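Local coordinates for glycoside hydrolase family protein (Novosphingobium sp. PP1Y, PDB 6Q2F), which probably hydrolyses alpha-L-rhamnosides, releasing L-rhamnose from natural glycosides, at residues A607-F612 / D665-T670; F612-G617 / D957-V962; P618-I623 / D750-D755; K658-F663 / R712-Y717. One frame throughout, in Å; residues are numbered along the deposited sequence.

Contact 1: A607-F612 / D665-T670; sequences AALWTF and DLEFVT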
loop_
_atom_site.group_PDB
_atom_site.type_symbol
_atom_site.label_atom_id
_atom_site.label_comp_id
_atom_site.label_asym_id
_atom_site.label_seq_id
_atom_site.Cartn_x
_atom_site.Cartn_y
_atom_site.Cartn_z
ATOM N N ALA A 607 -6.173 0.440 -1.153
ATOM C CA ALA A 607 -4.768 0.772 -1.331
ATOM C C ALA A 607 -4.602 2.249 -0.978
ATOM O O ALA A 607 -5.451 2.849 -0.311
ATOM C CB ALA A 607 -4.341 0.428 -2.762
ATOM N N ALA A 608 -3.493 2.846 -1.414
ATOM C CA ALA A 608 -3.177 4.235 -1.101
ATOM C C ALA A 608 -2.452 4.871 -2.287
ATOM O O ALA A 608 -1.821 4.183 -3.097
ATOM C CB ALA A 608 -2.302 4.361 0.171
ATOM N N LEU A 609 -2.548 6.197 -2.383
ATOM C CA LEU A 609 -1.713 6.959 -3.314
ATOM C C LEU A 609 -1.396 8.317 -2.717
ATOM O O LEU A 609 -2.307 9.044 -2.322
ATOM C CB LEU A 609 -2.367 7.159 -4.691
ATOM C CG LEU A 609 -1.431 8.076 -5.513
ATOM C CD1 LEU A 609 -0.167 7.324 -6.025
ATOM C CD2 LEU A 609 -2.128 8.817 -6.663
ATOM N N TRP A 610 -0.109 8.649 -2.668
ATOM C CA TRP A 610 0.352 9.942 -2.191
ATOM C C TRP A 610 0.505 10.916 -3.361
ATOM O O TRP A 610 0.748 10.515 -4.500
ATOM C CB TRP A 610 1.696 9.809 -1.470
ATOM C CG TRP A 610 1.618 9.202 -0.097
ATOM C CD1 TRP A 610 0.799 8.194 0.309
ATOM C CD2 TRP A 610 2.392 9.572 1.039
ATOM N NE1 TRP A 610 1.012 7.919 1.628
ATOM C CE2 TRP A 610 1.988 8.755 2.101
ATOM C CE3 TRP A 610 3.392 10.525 1.261
ATOM C CZ2 TRP A 610 2.553 8.846 3.370
ATOM C CZ3 TRP A 610 3.945 10.621 2.525
ATOM C CH2 TRP A 610 3.522 9.785 3.563
ATOM N N THR A 611 0.337 12.205 -3.073
ATOM C CA THR A 611 0.674 13.208 -4.065
ATOM C C THR A 611 2.166 13.139 -4.365
ATOM O O THR A 611 2.976 12.680 -3.552
ATOM C CB THR A 611 0.294 14.598 -3.575
ATOM O OG1 THR A 611 1.149 14.966 -2.493
ATOM C CG2 THR A 611 -1.174 14.592 -3.113
ATOM N N PHE A 612 2.524 13.589 -5.562
ATOM C CA PHE A 612 3.911 13.526 -5.994
ATOM C C PHE A 612 4.166 14.645 -6.993
ATOM O O PHE A 612 3.261 15.062 -7.724
ATOM C CB PHE A 612 4.232 12.169 -6.627
ATOM C CG PHE A 612 3.347 11.829 -7.801
ATOM C CD1 PHE A 612 2.133 11.190 -7.604
ATOM C CD2 PHE A 612 3.729 12.148 -9.099
ATOM C CE1 PHE A 612 1.311 10.887 -8.675
ATOM C CE2 PHE A 612 2.920 11.830 -10.188
ATOM C CZ PHE A 612 1.708 11.212 -9.977
ATOM N N ASP A 665 -6.883 10.876 -11.229
ATOM C CA ASP A 665 -6.914 10.210 -12.527
ATOM C C ASP A 665 -5.955 9.025 -12.543
ATOM O O ASP A 665 -6.259 7.978 -13.122
ATOM C CB ASP A 665 -6.591 11.215 -13.647
ATOM C CG ASP A 665 -7.685 12.284 -13.821
ATOM O OD1 ASP A 665 -8.782 12.154 -13.233
ATOM O OD2 ASP A 665 -7.459 13.267 -14.558
ATOM N N LEU A 666 -4.810 9.150 -11.876
ATOM C CA LEU A 666 -3.894 8.022 -11.791
ATOM C C LEU A 666 -4.501 6.886 -10.967
ATOM O O LEU A 666 -4.383 5.714 -11.335
ATOM C CB LEU A 666 -2.556 8.488 -11.210
ATOM C CG LEU A 666 -1.576 7.338 -10.941
ATOM C CD1 LEU A 666 -1.178 6.630 -12.275
ATOM C CD2 LEU A 666 -0.331 7.833 -10.198
ATOM N N GLU A 667 -5.182 7.212 -9.864
ATOM C CA GLU A 667 -5.885 6.182 -9.106
ATOM C C GLU A 667 -6.962 5.523 -9.957
ATOM O O GLU A 667 -7.122 4.292 -9.948
ATOM C CB GLU A 667 -6.517 6.791 -7.864
ATOM C CG GLU A 667 -5.517 7.317 -6.862
ATOM C CD GLU A 667 -6.210 7.945 -5.682
ATOM O OE1 GLU A 667 -7.294 7.459 -5.302
ATOM O OE2 GLU A 667 -5.670 8.928 -5.152
ATOM N N PHE A 668 -7.729 6.339 -10.683
ATOM C CA PHE A 668 -8.795 5.809 -11.522
ATOM C C PHE A 668 -8.247 4.836 -12.568
ATOM O O PHE A 668 -8.753 3.721 -12.711
ATOM C CB PHE A 668 -9.542 6.963 -12.179
ATOM C CG PHE A 668 -10.496 7.682 -11.247
ATOM C CD1 PHE A 668 -11.219 6.977 -10.298
ATOM C CD2 PHE A 668 -10.682 9.050 -11.340
ATOM C CE1 PHE A 668 -12.106 7.613 -9.462
ATOM C CE2 PHE A 668 -11.556 9.709 -10.485
ATOM C CZ PHE A 668 -12.276 8.985 -9.550
ATOM N N VAL A 669 -7.195 5.234 -13.297
ATOM C CA VAL A 669 -6.718 4.404 -14.402
ATOM C C VAL A 669 -5.969 3.168 -13.892
ATOM O O VAL A 669 -5.782 2.208 -14.644
ATOM C CB VAL A 669 -5.851 5.244 -15.359
ATOM C CG1 VAL A 669 -4.409 5.378 -14.840
ATOM C CG2 VAL A 669 -5.896 4.653 -16.775
ATOM N N THR A 670 -5.595 3.130 -12.600
ATOM C CA THR A 670 -4.998 1.931 -12.030
ATOM C C THR A 670 -6.036 0.945 -11.511
ATOM O O THR A 670 -5.692 -0.211 -11.245
ATOM C CB THR A 670 -4.032 2.313 -10.913
ATOM O OG1 THR A 670 -3.162 3.344 -11.393
ATOM C CG2 THR A 670 -3.156 1.093 -10.484
#

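Contact 2: F612-G617 / D957-V962; sequences FNRDEG and DGDEAV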
loop_
_atom_site.group_PDB
_atom_site.type_symbol
_atom_site.label_atom_id
_atom_site.label_comp_id
_atom_site.label_asym_id
_atom_site.label_seq_id
_atom_site.Cartn_x
_atom_site.Cartn_y
_atom_site.Cartn_z
ATOM N N PHE A 612 2.524 13.589 -5.562
ATOM C CA PHE A 612 3.911 13.526 -5.994
ATOM C C PHE A 612 4.166 14.645 -6.993
ATOM O O PHE A 612 3.261 15.062 -7.724
ATOM C CB PHE A 612 4.232 12.169 -6.627
ATOM C CG PHE A 612 3.347 11.829 -7.801
ATOM C CD1 PHE A 612 2.133 11.190 -7.604
ATOM C CD2 PHE A 612 3.729 12.148 -9.099
ATOM C CE1 PHE A 612 1.311 10.887 -8.675
ATOM C CE2 PHE A 612 2.920 11.830 -10.188
ATOM C CZ PHE A 612 1.708 11.212 -9.977
ATOM N N ASN A 613 5.409 15.117 -7.029
ATOM C CA ASN A 613 5.827 16.034 -8.083
ATOM C C ASN A 613 5.878 15.326 -9.433
ATOM O O ASN A 613 6.324 14.177 -9.540
ATOM C CB ASN A 613 7.190 16.632 -7.750
ATOM C CG ASN A 613 7.142 17.495 -6.505
ATOM O OD1 ASN A 613 6.198 18.263 -6.311
ATOM N ND2 ASN A 613 8.144 17.359 -5.643
ATOM N N ARG A 614 5.417 16.023 -10.474
ATOM C CA ARG A 614 5.398 15.432 -11.808
ATOM C C ARG A 614 6.788 14.976 -12.224
ATOM O O ARG A 614 6.941 13.905 -12.821
ATOM C CB ARG A 614 4.829 16.429 -12.818
ATOM C CG ARG A 614 4.453 15.769 -14.144
ATOM C CD ARG A 614 3.990 16.778 -15.180
ATOM N NE ARG A 614 2.790 17.479 -14.742
ATOM C CZ ARG A 614 1.565 17.212 -15.187
ATOM N NH1 ARG A 614 1.373 16.254 -16.091
ATOM N NH2 ARG A 614 0.532 17.909 -14.730
ATOM N N ASP A 615 7.811 15.775 -11.904
ATOM C CA ASP A 615 9.206 15.379 -12.097
ATOM C C ASP A 615 9.478 13.983 -11.550
ATOM O O ASP A 615 10.117 13.155 -12.207
ATOM C CB ASP A 615 10.134 16.372 -11.390
ATOM C CG ASP A 615 10.358 17.621 -12.177
ATOM O OD1 ASP A 615 10.268 17.559 -13.425
ATOM O OD2 ASP A 615 10.640 18.667 -11.552
ATOM N N GLU A 616 9.025 13.721 -10.326
ATOM C CA GLU A 616 9.499 12.551 -9.602
ATOM C C GLU A 616 8.694 11.299 -9.915
ATOM O O GLU A 616 9.241 10.195 -9.865
ATOM C CB GLU A 616 9.458 12.821 -8.100
ATOM C CG GLU A 616 9.927 14.206 -7.725
ATOM C CD GLU A 616 10.580 14.247 -6.358
ATOM O OE1 GLU A 616 11.374 13.326 -6.052
ATOM O OE2 GLU A 616 10.297 15.193 -5.592
ATOM N N GLY A 617 7.410 11.450 -10.223
ATOM C CA GLY A 617 6.532 10.325 -10.421
ATOM C C GLY A 617 6.043 9.757 -9.104
ATOM O O GLY A 617 6.569 10.059 -8.030
ATOM N N ASP A 957 -6.770 17.211 -24.087
ATOM C CA ASP A 957 -5.994 18.264 -23.454
ATOM C C ASP A 957 -4.945 17.631 -22.546
ATOM O O ASP A 957 -5.019 16.444 -22.198
ATOM C CB ASP A 957 -6.894 19.200 -22.642
ATOM C CG ASP A 957 -7.965 19.861 -23.479
ATOM O OD1 ASP A 957 -7.648 20.288 -24.617
ATOM O OD2 ASP A 957 -9.118 19.957 -22.996
ATOM N N GLY A 958 -3.954 18.432 -22.160
ATOM C CA GLY A 958 -3.003 17.959 -21.173
ATOM C C GLY A 958 -3.708 17.457 -19.923
ATOM O O GLY A 958 -4.607 18.126 -19.403
ATOM N N ASP A 959 -3.344 16.265 -19.458
ATOM C CA ASP A 959 -3.953 15.648 -18.277
ATOM C C ASP A 959 -5.456 15.421 -18.436
ATOM O O ASP A 959 -6.156 15.188 -17.446
ATOM C CB ASP A 959 -3.697 16.467 -17.004
ATOM C CG ASP A 959 -2.231 16.560 -16.646
ATOM O OD1 ASP A 959 -1.466 15.623 -16.951
ATOM O OD2 ASP A 959 -1.844 17.582 -16.032
ATOM N N GLU A 960 -5.999 15.490 -19.647
ATOM C CA GLU A 960 -7.416 15.202 -19.787
ATOM C C GLU A 960 -7.689 13.724 -19.526
ATOM O O GLU A 960 -6.922 12.841 -19.927
ATOM C CB GLU A 960 -7.947 15.573 -21.170
ATOM C CG GLU A 960 -9.468 15.373 -21.254
ATOM C CD GLU A 960 -10.059 15.840 -22.568
ATOM O OE1 GLU A 960 -9.313 16.443 -23.361
ATOM O OE2 GLU A 960 -11.260 15.592 -22.800
ATOM N N ALA A 961 -8.789 13.473 -18.835
ATOM C CA ALA A 961 -9.352 12.158 -18.633
ATOM C C ALA A 961 -10.737 12.152 -19.250
ATOM O O ALA A 961 -11.488 13.111 -19.090
ATOM C CB ALA A 961 -9.432 11.820 -17.135
ATOM N N VAL A 962 -11.093 11.070 -19.939
ATOM C CA VAL A 962 -12.377 11.045 -20.618
ATOM C C VAL A 962 -12.844 9.611 -20.761
ATOM O O VAL A 962 -12.043 8.676 -20.815
ATOM C CB VAL A 962 -12.297 11.752 -21.992
ATOM C CG1 VAL A 962 -11.574 10.872 -23.016
ATOM C CG2 VAL A 962 -13.687 12.162 -22.475
#

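Contact 3: P618-I623 / D750-D755; sequences PRQTLI and DEPVAD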
loop_
_atom_site.group_PDB
_atom_site.type_symbol
_atom_site.label_atom_id
_atom_site.label_comp_id
_atom_site.label_asym_id
_atom_site.label_seq_id
_atom_site.Cartn_x
_atom_site.Cartn_y
_atom_site.Cartn_z
ATOM N N PRO A 618 5.010 8.933 -9.164
ATOM C CA PRO A 618 4.449 8.367 -7.932
ATOM C C PRO A 618 5.424 7.412 -7.259
ATOM O O PRO A 618 6.375 6.917 -7.863
ATOM C CB PRO A 618 3.204 7.625 -8.421
ATOM C CG PRO A 618 3.579 7.198 -9.832
ATOM C CD PRO A 618 4.396 8.363 -10.377
ATOM N N ARG A 619 5.179 7.165 -5.978
ATOM C CA ARG A 619 5.877 6.084 -5.296
ATOM C C ARG A 619 5.454 4.761 -5.909
ATOM O O ARG A 619 4.272 4.410 -5.877
ATOM C CB ARG A 619 5.565 6.120 -3.808
ATOM C CG ARG A 619 6.111 7.387 -3.126
ATOM C CD ARG A 619 5.591 7.457 -1.688
ATOM N NE ARG A 619 5.898 6.246 -0.924
ATOM C CZ ARG A 619 5.194 5.832 0.124
ATOM N NH1 ARG A 619 4.124 6.518 0.513
ATOM N NH2 ARG A 619 5.546 4.726 0.769
ATOM N N GLN A 620 6.421 4.038 -6.477
ATOM C CA GLN A 620 6.114 2.801 -7.196
ATOM C C GLN A 620 5.369 1.806 -6.313
ATOM O O GLN A 620 4.451 1.127 -6.781
ATOM C CB GLN A 620 7.398 2.184 -7.742
ATOM C CG GLN A 620 8.070 3.067 -8.806
ATOM C CD GLN A 620 7.155 3.351 -9.983
ATOM O OE1 GLN A 620 6.489 2.455 -10.496
ATOM N NE2 GLN A 620 7.103 4.605 -10.401
ATOM N N THR A 621 5.720 1.725 -5.023
ATOM C CA THR A 621 5.060 0.743 -4.167
ATOM C C THR A 621 3.556 0.983 -4.109
ATOM O O THR A 621 2.778 0.037 -3.918
ATOM C CB THR A 621 5.675 0.765 -2.762
ATOM O OG1 THR A 621 5.132 -0.308 -1.985
ATOM C CG2 THR A 621 5.424 2.108 -2.051
ATOM N N LEU A 622 3.131 2.231 -4.293
ATOM C CA LEU A 622 1.714 2.570 -4.231
ATOM C C LEU A 622 0.994 2.228 -5.529
ATOM O O LEU A 622 -0.218 2.010 -5.518
ATOM C CB LEU A 622 1.557 4.057 -3.894
ATOM C CG LEU A 622 2.171 4.452 -2.539
ATOM C CD1 LEU A 622 1.839 5.891 -2.160
ATOM C CD2 LEU A 622 1.666 3.516 -1.469
ATOM N N ILE A 623 1.714 2.212 -6.653
ATOM C CA ILE A 623 1.147 1.691 -7.896
ATOM C C ILE A 623 0.861 0.198 -7.746
ATOM O O ILE A 623 -0.246 -0.275 -8.012
ATOM C CB ILE A 623 2.097 1.963 -9.079
ATOM C CG1 ILE A 623 2.411 3.469 -9.237
ATOM C CG2 ILE A 623 1.552 1.326 -10.354
ATOM C CD1 ILE A 623 1.204 4.380 -9.404
ATOM N N ASP A 750 10.035 -0.852 -5.711
ATOM C CA ASP A 750 10.991 0.113 -6.238
ATOM C C ASP A 750 10.927 0.222 -7.750
ATOM O O ASP A 750 10.868 1.336 -8.288
ATOM C CB ASP A 750 12.407 -0.281 -5.799
ATOM C CG ASP A 750 12.567 -0.260 -4.296
ATOM O OD1 ASP A 750 12.290 0.788 -3.672
ATOM O OD2 ASP A 750 12.964 -1.294 -3.738
ATOM N N GLU A 751 10.938 -0.908 -8.448
ATOM C CA GLU A 751 10.858 -0.928 -9.891
ATOM C C GLU A 751 9.491 -1.428 -10.316
ATOM O O GLU A 751 9.053 -2.485 -9.842
ATOM C CB GLU A 751 11.953 -1.826 -10.464
ATOM C CG GLU A 751 13.348 -1.333 -10.118
ATOM C CD GLU A 751 14.444 -2.186 -10.719
ATOM O OE1 GLU A 751 14.164 -3.352 -11.089
ATOM O OE2 GLU A 751 15.588 -1.686 -10.827
ATOM N N PRO A 752 8.784 -0.708 -11.183
ATOM C CA PRO A 752 7.472 -1.183 -11.622
ATOM C C PRO A 752 7.599 -2.457 -12.440
ATOM O O PRO A 752 8.660 -2.796 -12.960
ATOM C CB PRO A 752 6.937 -0.033 -12.470
ATOM C CG PRO A 752 8.177 0.635 -12.986
ATOM C CD PRO A 752 9.188 0.530 -11.870
ATOM N N VAL A 753 6.493 -3.180 -12.533
ATOM C CA VAL A 753 6.468 -4.404 -13.322
ATOM C C VAL A 753 6.878 -4.051 -14.756
ATOM O O VAL A 753 6.288 -3.168 -15.394
ATOM C CB VAL A 753 5.083 -5.086 -13.217
ATOM C CG1 VAL A 753 3.952 -4.224 -13.857
ATOM C CG2 VAL A 753 5.124 -6.492 -13.799
ATOM N N ALA A 754 7.962 -4.661 -15.241
ATOM C CA ALA A 754 8.473 -4.329 -16.572
ATOM C C ALA A 754 7.936 -5.260 -17.641
ATOM O O ALA A 754 8.272 -5.096 -18.811
ATOM C CB ALA A 754 10.006 -4.366 -16.584
ATOM N N ASP A 755 7.043 -6.152 -17.246
ATOM C CA ASP A 755 6.717 -7.419 -17.887
ATOM C C ASP A 755 5.325 -7.439 -18.489
ATOM O O ASP A 755 5.006 -8.359 -19.254
ATOM C CB ASP A 755 6.810 -8.551 -16.822
ATOM C CG ASP A 755 7.750 -9.631 -17.222
ATOM O OD1 ASP A 755 8.341 -9.486 -18.311
ATOM O OD2 ASP A 755 7.904 -10.622 -16.492
#

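Contact 4: K658-F663 / R712-Y717; sequences KDLKRF and RPWVDY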
loop_
_atom_site.group_PDB
_atom_site.type_symbol
_atom_site.label_atom_id
_atom_site.label_comp_id
_atom_site.label_asym_id
_atom_site.label_seq_id
_atom_site.Cartn_x
_atom_site.Cartn_y
_atom_site.Cartn_z
ATOM N N LYS A 658 -7.349 21.818 -9.206
ATOM C CA LYS A 658 -6.499 21.884 -10.374
ATOM C C LYS A 658 -5.198 21.129 -10.116
ATOM O O LYS A 658 -4.654 20.557 -10.996
ATOM C CB LYS A 658 -6.282 23.327 -10.862
ATOM C CG LYS A 658 -5.033 24.008 -10.373
ATOM C CD LYS A 658 -5.077 25.515 -10.534
ATOM C CE LYS A 658 -5.301 25.959 -11.976
ATOM N NZ LYS A 658 -4.749 27.281 -12.331
ATOM N N ASP A 659 -4.725 21.138 -8.892
ATOM C CA ASP A 659 -3.503 20.426 -8.541
ATOM C C ASP A 659 -3.733 18.954 -8.263
ATOM O O ASP A 659 -2.769 18.181 -8.242
ATOM C CB ASP A 659 -2.868 21.038 -7.299
ATOM C CG ASP A 659 -2.615 22.512 -7.456
ATOM O OD1 ASP A 659 -1.750 22.848 -8.283
ATOM O OD2 ASP A 659 -3.275 23.305 -6.758
ATOM N N LEU A 660 -4.971 18.553 -8.001
ATOM C CA LEU A 660 -5.224 17.193 -7.572
ATOM C C LEU A 660 -5.669 16.281 -8.696
ATOM O O LEU A 660 -5.625 15.065 -8.529
ATOM C CB LEU A 660 -6.281 17.185 -6.467
ATOM C CG LEU A 660 -5.914 18.034 -5.250
ATOM C CD1 LEU A 660 -7.082 18.078 -4.259
ATOM C CD2 LEU A 660 -4.660 17.472 -4.587
ATOM N N LYS A 661 -6.097 16.831 -9.826
ATOM C CA LYS A 661 -6.771 16.023 -10.839
ATOM C C LYS A 661 -5.892 14.867 -11.308
ATOM O O LYS A 661 -6.347 13.719 -11.387
ATOM C CB LYS A 661 -7.170 16.901 -12.024
ATOM C CG LYS A 661 -8.025 16.222 -13.059
ATOM C CD LYS A 661 -8.095 17.112 -14.301
ATOM C CE LYS A 661 -8.907 16.487 -15.425
ATOM N NZ LYS A 661 -8.413 15.125 -15.850
ATOM N N ARG A 662 -4.625 15.157 -11.628
ATOM C CA ARG A 662 -3.711 14.126 -12.110
ATOM C C ARG A 662 -3.524 12.997 -11.096
ATOM O O ARG A 662 -3.237 11.861 -11.494
ATOM C CB ARG A 662 -2.355 14.748 -12.450
ATOM C CG ARG A 662 -1.769 15.577 -11.321
ATOM C CD ARG A 662 -0.555 16.414 -11.758
ATOM N NE ARG A 662 0.639 15.646 -11.475
ATOM C CZ ARG A 662 1.545 15.940 -10.554
ATOM N NH1 ARG A 662 1.450 17.044 -9.826
ATOM N NH2 ARG A 662 2.569 15.116 -10.386
ATOM N N PHE A 663 -3.666 13.276 -9.786
ATOM C CA PHE A 663 -3.508 12.200 -8.799
ATOM C C PHE A 663 -4.701 11.243 -8.849
ATOM O O PHE A 663 -4.526 10.030 -8.986
ATOM C CB PHE A 663 -3.320 12.771 -7.383
ATOM C CG PHE A 663 -2.174 13.730 -7.263
ATOM C CD1 PHE A 663 -0.954 13.425 -7.843
ATOM C CD2 PHE A 663 -2.315 14.932 -6.581
ATOM C CE1 PHE A 663 0.111 14.313 -7.767
ATOM C CE2 PHE A 663 -1.250 15.830 -6.492
ATOM C CZ PHE A 663 -0.035 15.524 -7.089
ATOM N N ARG A 712 -18.025 21.096 -4.506
ATOM C CA ARG A 712 -18.995 20.146 -5.049
ATOM C C ARG A 712 -18.683 19.726 -6.484
ATOM O O ARG A 712 -18.758 18.518 -6.764
ATOM C CB ARG A 712 -20.414 20.739 -4.934
ATOM C CG ARG A 712 -21.549 19.904 -5.564
ATOM C CD ARG A 712 -21.723 18.605 -4.833
ATOM N NE ARG A 712 -22.847 17.809 -5.326
ATOM C CZ ARG A 712 -23.927 17.506 -4.614
ATOM N NH1 ARG A 712 -24.042 17.922 -3.352
ATOM N NH2 ARG A 712 -24.880 16.766 -5.163
ATOM N N PRO A 713 -18.332 20.628 -7.423
ATOM C CA PRO A 713 -17.997 20.158 -8.780
ATOM C C PRO A 713 -16.817 19.208 -8.802
ATOM O O PRO A 713 -16.837 18.239 -9.559
ATOM C CB PRO A 713 -17.696 21.457 -9.550
ATOM C CG PRO A 713 -18.472 22.511 -8.807
ATOM C CD PRO A 713 -18.317 22.096 -7.346
ATOM N N TRP A 714 -15.800 19.452 -7.970
ATOM C CA TRP A 714 -14.667 18.530 -7.849
ATOM C C TRP A 714 -15.125 17.164 -7.345
ATOM O O TRP A 714 -14.784 16.132 -7.924
ATOM C CB TRP A 714 -13.613 19.161 -6.919
ATOM C CG TRP A 714 -12.490 18.271 -6.367
ATOM C CD1 TRP A 714 -12.192 18.068 -5.042
ATOM C CD2 TRP A 714 -11.523 17.498 -7.113
ATOM N NE1 TRP A 714 -11.108 17.229 -4.921
ATOM C CE2 TRP A 714 -10.670 16.874 -6.171
ATOM C CE3 TRP A 714 -11.290 17.283 -8.475
ATOM C CZ2 TRP A 714 -9.620 16.033 -6.548
ATOM C CZ3 TRP A 714 -10.230 16.441 -8.852
ATOM C CH2 TRP A 714 -9.420 15.832 -7.893
ATOM N N VAL A 715 -15.933 17.135 -6.284
ATOM C CA VAL A 715 -16.419 15.856 -5.773
ATOM C C VAL A 715 -17.317 15.180 -6.808
ATOM O O VAL A 715 -17.290 13.953 -6.964
ATOM C CB VAL A 715 -17.128 16.061 -4.421
ATOM C CG1 VAL A 715 -17.677 14.743 -3.882
ATOM C CG2 VAL A 715 -16.153 16.691 -3.399
ATOM N N ASP A 716 -18.109 15.973 -7.551
ATOM C CA ASP A 716 -18.940 15.402 -8.610
ATOM C C ASP A 716 -18.079 14.754 -9.686
ATOM O O ASP A 716 -18.444 13.726 -10.262
ATOM C CB ASP A 716 -19.813 16.487 -9.243
ATOM C CG ASP A 716 -21.056 16.816 -8.429
ATOM O OD1 ASP A 716 -21.507 15.991 -7.619
ATOM O OD2 ASP A 716 -21.612 17.905 -8.658
ATOM N N TYR A 717 -16.942 15.367 -9.998
ATOM C CA TYR A 717 -16.023 14.781 -10.963
ATOM C C TYR A 717 -15.540 13.424 -10.484
ATOM O O TYR A 717 -15.494 12.455 -11.261
ATOM C CB TYR A 717 -14.853 15.741 -11.179
ATOM C CG TYR A 717 -13.703 15.170 -11.967
ATOM C CD1 TYR A 717 -12.677 14.455 -11.336
ATOM C CD2 TYR A 717 -13.637 15.345 -13.340
ATOM C CE1 TYR A 717 -11.613 13.953 -12.069
ATOM C CE2 TYR A 717 -12.585 14.852 -14.071
ATOM C CZ TYR A 717 -11.586 14.154 -13.437
ATOM O OH TYR A 717 -10.547 13.690 -14.187
#

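Contact 1: A607-F612 / D665-T670
In the (beta/alpha)8 barrel of the enzyme, strand 604-610 meets the inner side of helix 657-670 through Leu609, whose side chain packs on Glu667 and Leu666. Leu609 has CG anti to its own nitrogen (chi1 175°), and this carries CD2 out to the helix, where it lies 3.7 Å from Glu667 CG. The two chains pass at a slant, so that Leu609 also flanks the carboxylate, its CB standing 3.8 Å from Glu667 OE2. The stem of the glutamate thus serves as apolar surface, while its other oxygen, OE1, is hydrogen-bonded to Ser645 on the neighbouring strand 642-649; that bond gives the buried acid a polar partner. At the preceding helix residue, one methyl of Leu666 touches two partners. Its CD2 lies 4.1 Å from Leu609 CD2 and 3.8 Å from Phe612 CE1, meeting the phenyl ring obliquely. Phe612 sits just beyond the strand and extends the apolar patch, and its ring is also packed by Arg662 and Phe663 of the same helix. Within the helix, Thr670 OG1 bonds back to Leu666 O at 2.7 Å. Such packing of an outward-facing strand side chain on a surrounding helix is how the strand and helix layers of a (beta/alpha)8 barrel meet.

Contact 2: F612-G617 / D957-V962
A bend at chi3 (-62°) at the end of an otherwise extended chain turns the guanidinium of Arg614 to meet Asp959, whose CG lies anti to its carbonyl carbon and beside the nitrogen. The two side chains come from opposite directions and meet end-on in a bidentate salt bridge. Arg614 NH1 donates to Asp959 OD1 at 3.0 Å, almost straight at 176°, and Arg614 NH2 donates to Asp959 OD2 at 2.7 Å. Both oxygens use their syn lone pairs, and the planes of the two groups are only 15° apart. Asp959 is presented by a type II turn from Asp957 to Glu960, between strands 949-956 and 961-967. On the other side, Asn613 O accepts from the nitrogens of both Glu616 and Gly617, which folds the loop carrying the arginine. A methionine in place of Arg614 would probably leave the Asp959 carboxylate without its paired donors and remove this tie between the turn and the loop. The paired, nearly coplanar bonds fix the rotation of both groups, so the bridge is probably a directional link at the surface between the barrel and the beta domain.

Contact 3: P618-I623 / D750-D755
Gln620 lays its amide end over the ring of Pro752, with OE1 above one face of that ring. Gln620 OE1 is 3.2 Å from Pro752 CB and 3.5 Å from Pro752 CG, and the amide carbon CD follows at 4.0 Å from Pro752 CD. The approach is a van der Waals one between an oxygen and weakly polar CH groups. The bend at chi2 (-58°) turns the amide onto the proline, while the stem, CB and CG, stays beside the backbone oxygen of Asp750. Gln620 CG touches Asp750 O at 3.3 Å, while Gln620 CB is 3.6 Å from the same oxygen. The side chain of Asp750 leaves in another direction, to a salt bridge with Arg392 and a hydrogen bond with His588. An alanine at Gln620 would probably open a gap over the Pro752 ring and leave the proline without its cover from the helix. The next residue, Thr621, is hydrogen-bonded through OG1 to the backbone of Glu586, a sodium ligand, and of His588. Gln620 stands in the first turn of helix 620-636, which follows the loop leaving strand 604-610. The contact therefore joins the loop between helix 744-747 and strand 762-765, in the mixed-sheet region that follows the barrel, to the C-terminal end of the barrel strands, the rim where (beta/alpha)8 glycosidases carry their active sites.

Contact 4: K658-F663 / R712-Y717
Helices 658-663 and 712-717 run nearly parallel, their segment axes 8° apart in direction and 11.6 Å apart at closest approach, a spacing filled by large side chains. The indole of Trp714 reaches across to the first helix and crosses Leu660 at about a right angle. Trp714 CZ2 lies 3.5 Å from Leu660 CB and 4.0 Å from Leu660 CD1, and Trp714 CH2 is 4.0 Å from Lys661 CA, next to the backbone. Lys661, next in the chain after Leu660, stretches past the end of Tyr717, which lies about a turn beyond Trp714, and bends only at its last torsion (chi4 -56°), which places NZ to donate to Tyr717 OH at 3.1 Å. Asp665 joins both: its OD2 forms a salt bridge with Lys661 and its OD1 a hydrogen bond with Tyr717, while Lys661 NZ also reaches Asp959 O. The buried ammonium group is therefore held by a carboxylate, a phenol and a carbonyl, a network that probably offsets the cost of burying its charge.

All four contacts involve the barrel or its strand-helix loop. Strand 604-610 (contact 1), the loop after it (contact 2) and helix 620-636 (contact 3) follow one another, and contacts 1 and 4 share helix 657-670. Centres of contacts 1 and 2 are about 11 Å apart and they share Phe612; contact 3 lies about 12 Å and contact 4 about 13 Å from contact 1. Contacts 3 and 4, about 24 Å apart between centres, do not touch. Along the chain, contact 4 is nested inside contact 3, and both inside contact 2, whereas contact 1 crosses all three. One barrel sector is thus joined to later parts of the chain, including the antiparallel beta domain.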